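Local structure of LacI family transcription regulator (Bifidobacterium animalis subsp. lactis, 4O5A) at residues P296-S301 with R337-P342; R69-V74 with R102-L107. The protein probably represses or otherwise regulates transcription, binding DNA through a lacI-type head and sensing an effector through a periplasmic-binding-protein-like core. One frame throughout, in Å; residues are numbered along the deposited sequence.

How the interactions relate
Interaction 1 and interaction 2 share no secondary structure element: their centres lie about 37 Å apart, on opposite sides of the chain's centre, and their nearest atoms are about 20 Å apart. Residues 69-74 and 102-107 join neighbouring strands of the sheet that is parallel throughout within this chain, so regular backbone hydrogen bonds do most of the work. In 296-301 with 337-342 a strand and the loop before it meet a turn, and three of the four bonds use a side-chain hydroxyl, the fourth a guanidinium. Most touching residues of both contacts are buried, yet each has a surface margin: Ala338 in interaction 1, Asp103 in interaction 2. Interaction 2 alone reaches the second subunit.

Interaction 1. Residues P296-S301 with R337-P342; sequences PITALS and RASTAP
Thr298 is gripped from three positions along 337-342, and this is the tight part of the contact. Its backbone N-H points at Ser339 OG, with N to OG 2.8 Å and an angle at the hydrogen of 163°. Its own hydroxyl, anti to the carbonyl carbon and beside the backbone N (chi1 -70°), both accepts and donates: Arg337 N lies 2.8 Å from Thr298 OG1, and Thr298 OG1 in turn gives its proton to Thr340 OG1 at 2.9 Å. The two threonine side chains cross at about a right angle, bringing Thr298 CG2 within 4.1 Å of Thr340 CG2. Neither partner hydroxyl stops there, since Ser339 OG also bonds Ile281 O and Thr340 OG1 bonds His185 NE2, so buried polar atoms are linked through to the neighbouring strand 280-284 and helix 175-188.

The looser, solvent-facing side is at Ala338, which is exposed and whose CB approaches CD of the partly exposed Pro296 at 4.1 Å. Arg337, extended from CG to NE, leads away from both Thr298 OG1 and Ala338 CB, its CD passing 3.9 Å from Pro296 CB, along the Ile297 carbonyl. NH1 donates to Ile297 O at 2.8 Å, the oxygen lying only 3° out of the guanidinium plane, hence at the edge of the group. With NH2 in a salt bridge to Asp286, the guanidinium is held at two places.

A type I turn from Arg337 to Thr340 brings these groups together: it carries the chain away from strand 333-335, the antiparallel outer neighbour of 298-301, and brings it against Ile297 and Thr298. The arrangement belongs to the mixed sheet of the C-terminal lobe in the periplasmic-binding-protein-like fold of LacI-family regulators.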
loop_
_atom_site.group_PDB
_atom_site.type_symbol
_atom_site.label_atom_id
_atom_site.label_comp_id
_atom_site.label_asym_id
_atom_site.label_seq_id
_atom_site.Cartn_x
_atom_site.Cartn_y
_atom_site.Cartn_z
ATOM N N PRO A 296 -15.207 4.634 12.328
ATOM C CA PRO A 296 -14.157 3.629 12.111
ATOM C C PRO A 296 -14.739 2.226 11.876
ATOM O O PRO A 296 -15.745 1.823 12.476
ATOM C CB PRO A 296 -13.351 3.687 13.405
ATOM C CG PRO A 296 -13.535 5.105 13.880
ATOM C CD PRO A 296 -14.978 5.423 13.548
ATOM N N ILE A 297 -14.086 1.489 10.982
ATOM C CA ILE A 297 -14.648 0.265 10.425
ATOM C C ILE A 297 -14.062 -0.998 11.077
ATOM O O ILE A 297 -12.838 -1.202 11.104
ATOM C CB ILE A 297 -14.445 0.232 8.893
ATOM C CG1 ILE A 297 -15.168 1.428 8.228
ATOM C CG2 ILE A 297 -14.950 -1.084 8.300
ATOM C CD1 ILE A 297 -14.947 1.520 6.715
ATOM N N THR A 298 -14.965 -1.835 11.585
ATOM C CA THR A 298 -14.631 -3.132 12.176
ATOM C C THR A 298 -13.951 -3.996 11.115
ATOM O O THR A 298 -14.410 -4.063 9.972
ATOM C CB THR A 298 -15.909 -3.814 12.642
ATOM O OG1 THR A 298 -16.419 -3.111 13.782
ATOM C CG2 THR A 298 -15.645 -5.267 13.009
ATOM N N ALA A 299 -12.844 -4.651 11.469
ATOM C CA ALA A 299 -12.041 -5.323 10.452
ATOM C C ALA A 299 -11.524 -6.671 10.930
ATOM O O ALA A 299 -11.166 -6.821 12.086
ATOM C CB ALA A 299 -10.863 -4.473 10.074
ATOM N N LEU A 300 -11.455 -7.614 10.000
ATOM C CA LEU A 300 -10.789 -8.891 10.241
ATOM C C LEU A 300 -9.343 -8.631 9.860
ATOM O O LEU A 300 -9.032 -8.373 8.691
ATOM C CB LEU A 300 -11.432 -9.966 9.361
ATOM C CG LEU A 300 -11.152 -11.437 9.669
ATOM C CD1 LEU A 300 -9.693 -11.759 9.421
ATOM C CD2 LEU A 300 -11.555 -11.776 11.106
ATOM N N SER A 301 -8.461 -8.643 10.854
ATOM C CA SER A 301 -7.081 -8.237 10.648
ATOM C C SER A 301 -6.190 -9.471 10.582
ATOM O O SER A 301 -6.200 -10.278 11.498
ATOM C CB SER A 301 -6.630 -7.355 11.815
ATOM O OG SER A 301 -5.247 -7.038 11.712
ATOM N N ARG A 337 -14.789 -2.207 15.927
ATOM C CA ARG A 337 -14.821 -0.752 15.896
ATOM C C ARG A 337 -16.273 -0.279 15.839
ATOM O O ARG A 337 -17.207 -1.057 16.044
ATOM C CB ARG A 337 -13.977 -0.208 14.721
ATOM C CG ARG A 337 -12.501 -0.657 14.768
ATOM C CD ARG A 337 -11.570 0.223 13.946
ATOM N NE ARG A 337 -10.165 -0.210 14.047
ATOM C CZ ARG A 337 -9.527 -0.961 13.149
ATOM N NH1 ARG A 337 -10.162 -1.395 12.064
ATOM N NH2 ARG A 337 -8.245 -1.290 13.346
ATOM N N ALA A 338 -16.461 0.995 15.544
ATOM C CA ALA A 338 -17.776 1.604 15.660
ATOM C C ALA A 338 -18.771 1.187 14.585
ATOM O O ALA A 338 -19.976 1.396 14.752
ATOM C CB ALA A 338 -17.640 3.119 15.699
ATOM N N SER A 339 -18.294 0.588 13.497
ATOM C CA SER A 339 -19.176 0.297 12.357
ATOM C C SER A 339 -20.028 -0.977 12.487
ATOM O O SER A 339 -20.790 -1.293 11.571
ATOM C CB SER A 339 -18.373 0.246 11.045
ATOM O OG SER A 339 -17.605 -0.954 10.995
ATOM N N THR A 340 -19.897 -1.724 13.583
ATOM C CA THR A 340 -20.812 -2.847 13.822
ATOM C C THR A 340 -21.548 -2.611 15.120
ATOM O O THR A 340 -20.946 -2.156 16.095
ATOM C CB THR A 340 -20.109 -4.235 13.845
ATOM O OG1 THR A 340 -18.964 -4.179 14.697
ATOM C CG2 THR A 340 -19.644 -4.623 12.443
ATOM N N ALA A 341 -22.845 -2.908 15.116
ATOM C CA ALA A 341 -23.705 -2.678 16.277
ATOM C C ALA A 341 -24.958 -3.536 16.140
ATOM O O ALA A 341 -25.134 -4.192 15.117
ATOM C CB ALA A 341 -24.055 -1.187 16.358
ATOM N N PRO A 342 -25.835 -3.561 17.166
ATOM C CA PRO A 342 -27.029 -4.399 16.994
ATOM C C PRO A 342 -27.863 -4.077 15.758
ATOM O O PRO A 342 -27.898 -2.923 15.302
ATOM C CB PRO A 342 -27.832 -4.107 18.264
ATOM C CG PRO A 342 -26.763 -3.899 19.305
ATOM C CD PRO A 342 -25.701 -3.093 18.561
#

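Interaction 2. Residues R69-V74 with R102-L107; sequences RRIGLV and RDYSLL
Arg69 and Tyr104 open the contact, just before two parallel strands joined by a beta-alpha-beta crossover through helix 88-99, the repeating unit of the Rossmann-like N-terminal lobe. Arg69 CA sits over the ring face, 3.5 Å from the Tyr104 centroid, a CH-pi contact. The side chain bends at chi3 (83°) and carries its guanidinium to the end of that helix, where Asp103 completes a Schellman motif. NH1 of Arg69 donates to Arg102 O at 2.6 Å, almost straight at 174°, and also to a water 2.7 Å away that Arg102 NE shares. Tyr104 CE1 lies over one face of the guanidinium, but the planes are 65° apart, so this is no parallel stack. Arg69 O takes the N-H of Ser105 and a proton from a second water, which accepts from Ser105 OG at 2.7 Å and donates to Asp103 O.

Arg70 turns to the sheet face that carries Ser105 and Leu107, opposite that of Ile71. Its chain runs beside Leu107, CD to CD1 4.1 Å, while NE bonds Asn129 O; Leu106 and Leu107 pair antiparallel with a strand of the second subunit, so the sheet continues across the dimer.

Ile71 uses both backbone groups, its N-H to Ser105 O and its carbonyl to Leu107 N. Its CD1 meets Tyr104 CD2 at 3.9 Å, and Ile319 of helix 304-320 and Leu99 of helix 88-99 touch both side chains. Gly72 contributes a CA-H...O contact to Leu107 O. Leu73 closes the walk: its CD2 lies 4.0 Å from Leu106 CD2, and its backbone N donates to Leu107 O at 2.9 Å.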
loop_
_atom_site.group_PDB
_atom_site.type_symbol
_atom_site.label_atom_id
_atom_site.label_comp_id
_atom_site.label_asym_id
_atom_site.label_seq_id
_atom_site.Cartn_x
_atom_site.Cartn_y
_atom_site.Cartn_z
ATOM N N ARG A 69 21.971 -16.856 -1.717
ATOM C CA ARG A 69 21.432 -15.984 -0.674
ATOM C C ARG A 69 20.317 -15.081 -1.182
ATOM O O ARG A 69 20.174 -13.946 -0.729
ATOM C CB ARG A 69 22.537 -15.178 0.021
ATOM C CG ARG A 69 23.709 -16.047 0.464
ATOM C CD ARG A 69 24.579 -15.352 1.498
ATOM N NE ARG A 69 24.003 -15.499 2.832
ATOM C CZ ARG A 69 24.150 -16.579 3.600
ATOM N NH1 ARG A 69 23.579 -16.625 4.795
ATOM N NH2 ARG A 69 24.864 -17.618 3.177
ATOM N N ARG A 70 19.529 -15.599 -2.122
ATOM C CA ARG A 70 18.388 -14.876 -2.683
ATOM C C ARG A 70 17.151 -15.746 -2.628
ATOM O O ARG A 70 17.237 -16.966 -2.787
ATOM C CB ARG A 70 18.657 -14.468 -4.143
ATOM C CG ARG A 70 19.795 -13.475 -4.312
ATOM C CD ARG A 70 19.914 -12.979 -5.743
ATOM N NE ARG A 70 20.460 -13.975 -6.665
ATOM C CZ ARG A 70 21.758 -14.151 -6.898
ATOM N NH1 ARG A 70 22.652 -13.414 -6.254
ATOM N NH2 ARG A 70 22.169 -15.071 -7.764
ATOM N N ILE A 71 16.011 -15.107 -2.382
ATOM C CA ILE A 71 14.708 -15.751 -2.440
ATOM C C ILE A 71 13.990 -15.089 -3.597
ATOM O O ILE A 71 13.955 -13.861 -3.668
ATOM C CB ILE A 71 13.874 -15.445 -1.176
ATOM C CG1 ILE A 71 14.625 -15.851 0.091
ATOM C CG2 ILE A 71 12.489 -16.084 -1.272
ATOM C CD1 ILE A 71 14.920 -17.336 0.194
ATOM N N GLY A 72 13.407 -15.874 -4.503
ATOM C CA GLY A 72 12.701 -15.278 -5.630
ATOM C C GLY A 72 11.222 -15.024 -5.393
ATOM O O GLY A 72 10.518 -15.857 -4.801
ATOM N N LEU A 73 10.749 -13.870 -5.861
ATOM C CA LEU A 73 9.338 -13.507 -5.798
ATOM C C LEU A 73 8.942 -12.828 -7.085
ATOM O O LEU A 73 9.523 -11.805 -7.457
ATOM C CB LEU A 73 9.072 -12.563 -4.613
ATOM C CG LEU A 73 7.662 -11.977 -4.521
ATOM C CD1 LEU A 73 6.626 -13.087 -4.420
ATOM C CD2 LEU A 73 7.567 -11.059 -3.323
ATOM N N VAL A 74 7.960 -13.390 -7.782
ATOM C CA VAL A 74 7.416 -12.701 -8.945
ATOM C C VAL A 74 6.117 -12.011 -8.560
ATOM O O VAL A 74 5.188 -12.652 -8.071
ATOM C CB VAL A 74 7.188 -13.645 -10.136
ATOM C CG1 VAL A 74 6.689 -12.858 -11.334
ATOM C CG2 VAL A 74 8.485 -14.350 -10.502
ATOM N N ARG A 102 19.977 -13.552 8.201
ATOM C CA ARG A 102 20.892 -14.492 7.551
ATOM C C ARG A 102 21.547 -13.861 6.325
ATOM O O ARG A 102 22.107 -14.573 5.489
ATOM C CB ARG A 102 20.132 -15.734 7.063
ATOM C CG ARG A 102 19.253 -16.427 8.089
ATOM C CD ARG A 102 20.024 -17.488 8.842
ATOM N NE ARG A 102 20.674 -18.452 7.951
ATOM C CZ ARG A 102 20.208 -19.668 7.664
ATOM N NH1 ARG A 102 19.076 -20.100 8.200
ATOM N NH2 ARG A 102 20.888 -20.467 6.848
ATOM N N ASP A 103 21.440 -12.539 6.209
ATOM C CA ASP A 103 22.030 -11.807 5.080
ATOM C C ASP A 103 21.511 -12.296 3.719
ATOM O O ASP A 103 22.245 -12.408 2.736
ATOM C CB ASP A 103 23.549 -11.817 5.168
ATOM C CG ASP A 103 24.047 -11.058 6.384
ATOM O OD1 ASP A 103 23.799 -9.832 6.460
ATOM O OD2 ASP A 103 24.654 -11.687 7.273
ATOM N N TYR A 104 20.221 -12.589 3.684
ATOM C CA TYR A 104 19.557 -12.995 2.465
ATOM C C TYR A 104 18.869 -11.777 1.871
ATOM O O TYR A 104 18.571 -10.820 2.590
ATOM C CB TYR A 104 18.518 -14.078 2.782
ATOM C CG TYR A 104 18.996 -15.468 2.440
ATOM C CD1 TYR A 104 20.037 -16.052 3.132
ATOM C CD2 TYR A 104 18.408 -16.189 1.410
ATOM C CE1 TYR A 104 20.487 -17.323 2.815
ATOM C CE2 TYR A 104 18.847 -17.464 1.087
ATOM C CZ TYR A 104 19.884 -18.019 1.791
ATOM O OH TYR A 104 20.342 -19.278 1.484
ATOM N N SER A 105 18.610 -11.826 0.565
ATOM C CA SER A 105 17.904 -10.753 -0.146
ATOM C C SER A 105 16.690 -11.332 -0.850
ATOM O O SER A 105 16.622 -12.534 -1.100
ATOM C CB SER A 105 18.795 -10.121 -1.224
ATOM O OG SER A 105 19.995 -9.599 -0.706
ATOM N N LEU A 106 15.745 -10.467 -1.198
ATOM C CA LEU A 106 14.605 -10.875 -2.004
ATOM C C LEU A 106 14.865 -10.431 -3.444
ATOM O O LEU A 106 15.179 -9.255 -3.688
ATOM C CB LEU A 106 13.355 -10.169 -1.490
ATOM C CG LEU A 106 11.982 -10.636 -1.966
ATOM C CD1 LEU A 106 11.655 -12.000 -1.362
ATOM C CD2 LEU A 106 10.909 -9.605 -1.588
ATOM N N LEU A 107 14.732 -11.352 -4.393
ATOM C CA LEU A 107 14.906 -11.006 -5.797
ATOM C C LEU A 107 13.513 -10.872 -6.411
ATOM O O LEU A 107 12.747 -11.836 -6.437
ATOM C CB LEU A 107 15.714 -12.083 -6.524
ATOM C CG LEU A 107 16.173 -11.699 -7.934
ATOM C CD1 LEU A 107 17.264 -10.636 -7.879
ATOM C CD2 LEU A 107 16.651 -12.917 -8.707
HETATM O O HOH W 1 21.979 -11.384 -0.139
HETATM O O HOH W 2 23.412 -18.584 6.667
#